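Local coordinates for putative ring-cleaving dioxygenase MhqO (Bacillus subtilis subsp. subtilis, PDB 3OAJ), which is a putative iron-dependent extradiol dioxygenase that may cleave the rings of aromatic compounds and so contribute to their degradation, at residues Q20-F25 and L49-E54. Sequence-based numbering, arbitrary orientation.
Sequences QENTDF and LYFGNE
N22 and T23, neighbours on helix 19-29, meet F51 and L49, two residues of strand 47-52 whose side chains rise from the same face of the sheet. The ring of F51 reaches the helix with its far end: CZ lies 3.7 Å from T23 OG1, which sits at the ring edge near its plane, and 3.9 Å from T23 CA. One atom further round, F51 CE2 is 3.5 Å from N22 OD1. That oxygen approaches the ring obliquely, with the amide and ring planes 81° apart. L49 joins through a single methyl, CD1, 3.7 Å from N22 OD1 and 3.9 Å from T23 OG1. The side chain of N22 runs past both strand residues in the opposite direction, its CG anti to the backbone N (chi1 177°), which carries the amide off the helix toward the sheet. Here N22 OD1 is buried among carbon atoms and has no hydrogen-bonding partner in the model, whereas T23 OG1 is bonded back to P19 O, one turn earlier.

The packing is close but small, with 152 Å² buried in all and the helix and strand axes 10.8 Å apart. Away from it, on the side of the helix turned from the strand, Q20 and D24 are partly exposed and polar: Q20 NE2 makes a weak bond to D24 OD1 (2.9 Å), and D24 also forms a salt bridge with R310. F64 of strand 61-66 and L34 of strand 33-39 extend the buried side, touching N22 and F51 respectively. With helix and strand running nearly parallel, 7° apart, this is the helix-on-sheet packing of a βαβββ module, the repeating unit of the vicinal oxygen chelate fold of extradiol dioxygenases.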
loop_
_atom_site.group_PDB
_atom_site.type_symbol
_atom_site.label_atom_id
_atom_site.label_comp_id
_atom_site.label_asym_id
_atom_site.label_seq_id
_atom_site.Cartn_x
_atom_site.Cartn_y
_atom_site.Cartn_z
ATOM N N GLN A 20 4.519 -10.458 14.069
ATOM C CA GLN A 20 4.772 -11.807 13.576
ATOM C C GLN A 20 3.618 -12.320 12.711
ATOM O O GLN A 20 3.846 -12.954 11.680
ATOM C CB GLN A 20 5.084 -12.796 14.710
ATOM C CG GLN A 20 5.505 -14.179 14.205
ATOM C CD GLN A 20 6.839 -14.150 13.468
ATOM O OE1 GLN A 20 7.891 -14.066 14.093
ATOM N NE2 GLN A 20 6.798 -14.199 12.143
ATOM N N GLU A 21 2.389 -12.042 13.143
ATOM C CA GLU A 21 1.198 -12.412 12.373
ATOM C C GLU A 21 1.156 -11.682 11.028
ATOM O O GLU A 21 0.903 -12.287 9.975
ATOM C CB GLU A 21 -0.060 -12.105 13.187
ATOM C CG GLU A 21 -0.201 -12.953 14.430
ATOM C CD GLU A 21 -1.378 -12.536 15.301
ATOM O OE1 GLU A 21 -2.205 -11.698 14.858
ATOM O OE2 GLU A 21 -1.475 -13.072 16.434
ATOM N N ASN A 22 1.437 -10.384 11.067
ATOM C CA ASN A 22 1.530 -9.565 9.860
ATOM C C ASN A 22 2.566 -10.146 8.900
ATOM O O ASN A 22 2.280 -10.385 7.726
ATOM C CB ASN A 22 1.894 -8.136 10.287
ATOM C CG ASN A 22 2.107 -7.189 9.118
ATOM O OD1 ASN A 22 3.179 -6.606 8.981
ATOM N ND2 ASN A 22 1.085 -6.999 8.304
ATOM N N THR A 23 3.756 -10.434 9.410
ATOM C CA THR A 23 4.827 -10.946 8.569
ATOM C C THR A 23 4.518 -12.341 8.019
ATOM O O THR A 23 4.809 -12.631 6.844
ATOM C CB THR A 23 6.178 -10.930 9.350
ATOM O OG1 THR A 23 6.473 -9.580 9.732
ATOM C CG2 THR A 23 7.319 -11.498 8.516
ATOM N N ASP A 24 3.975 -13.220 8.867
ATOM C CA ASP A 24 3.613 -14.559 8.400
ATOM C C ASP A 24 2.626 -14.473 7.242
ATOM O O ASP A 24 2.672 -15.310 6.342
ATOM C CB ASP A 24 3.027 -15.405 9.534
ATOM C CG ASP A 24 4.075 -15.898 10.520
ATOM O OD1 ASP A 24 5.290 -15.847 10.217
ATOM O OD2 ASP A 24 3.652 -16.345 11.601
ATOM N N PHE A 25 1.761 -13.459 7.229
ATOM C CA PHE A 25 0.846 -13.338 6.104
ATOM C C PHE A 25 1.522 -12.742 4.857
ATOM O O PHE A 25 1.520 -13.361 3.778
ATOM C CB PHE A 25 -0.410 -12.544 6.465
ATOM C CG PHE A 25 -1.513 -12.704 5.449
ATOM C CD1 PHE A 25 -2.295 -13.855 5.439
ATOM C CD2 PHE A 25 -1.768 -11.706 4.497
ATOM C CE1 PHE A 25 -3.288 -14.023 4.502
ATOM C CE2 PHE A 25 -2.779 -11.876 3.551
ATOM C CZ PHE A 25 -3.541 -13.025 3.568
ATOM N N LEU A 49 6.940 -1.438 9.186
ATOM C CA LEU A 49 7.447 -2.490 8.301
ATOM C C LEU A 49 7.027 -2.192 6.870
ATOM O O LEU A 49 5.879 -1.832 6.608
ATOM C CB LEU A 49 6.903 -3.866 8.710
ATOM C CG LEU A 49 7.113 -4.288 10.168
ATOM C CD1 LEU A 49 6.552 -5.701 10.339
ATOM C CD2 LEU A 49 8.590 -4.223 10.563
ATOM N N TYR A 50 7.961 -2.371 5.942
ATOM C CA TYR A 50 7.696 -2.177 4.514
ATOM C C TYR A 50 7.937 -3.489 3.778
ATOM O O TYR A 50 9.021 -4.092 3.879
ATOM C CB TYR A 50 8.637 -1.128 3.930
ATOM C CG TYR A 50 8.505 0.298 4.420
ATOM C CD1 TYR A 50 9.175 0.736 5.563
ATOM C CD2 TYR A 50 7.803 1.238 3.673
ATOM C CE1 TYR A 50 9.117 2.072 5.974
ATOM C CE2 TYR A 50 7.728 2.572 4.071
ATOM C CZ TYR A 50 8.378 2.980 5.230
ATOM O OH TYR A 50 8.324 4.302 5.606
ATOM N N PHE A 51 6.913 -3.933 3.057
ATOM C CA PHE A 51 7.000 -5.125 2.206
ATOM C C PHE A 51 6.832 -4.707 0.754
ATOM O O PHE A 51 6.127 -3.735 0.448
ATOM C CB PHE A 51 5.889 -6.133 2.546
ATOM C CG PHE A 51 5.979 -6.720 3.938
ATOM C CD1 PHE A 51 6.601 -7.948 4.153
ATOM C CD2 PHE A 51 5.411 -6.062 5.035
ATOM C CE1 PHE A 51 6.675 -8.501 5.427
ATOM C CE2 PHE A 51 5.496 -6.608 6.327
ATOM C CZ PHE A 51 6.118 -7.830 6.517
ATOM N N GLY A 52 7.455 -5.443 -0.156
ATOM C CA GLY A 52 7.271 -5.153 -1.567
ATOM C C GLY A 52 7.828 -6.258 -2.438
ATOM O O GLY A 52 8.003 -7.401 -1.978
ATOM N N ASN A 53 8.120 -5.922 -3.695
ATOM C CA ASN A 53 8.769 -6.871 -4.593
ATOM C C ASN A 53 10.257 -6.991 -4.258
ATOM O O ASN A 53 10.714 -6.450 -3.247
ATOM C CB ASN A 53 8.493 -6.532 -6.070
ATOM C CG ASN A 53 9.303 -5.347 -6.590
ATOM O OD1 ASN A 53 9.961 -4.628 -5.841
ATOM N ND2 ASN A 53 9.270 -5.164 -7.904
ATOM N N GLU A 54 11.025 -7.681 -5.097
ATOM C CA GLU A 54 12.443 -7.927 -4.786
ATOM C C GLU A 54 13.198 -6.623 -4.505
ATOM O O GLU A 54 14.114 -6.611 -3.687
ATOM C CB GLU A 54 13.124 -8.776 -5.872
ATOM C CG GLU A 54 13.570 -8.028 -7.116
ATOM C CD GLU A 54 12.418 -7.545 -7.984
ATOM O OE1 GLU A 54 11.399 -8.269 -8.123
ATOM O OE2 GLU A 54 12.524 -6.413 -8.511
#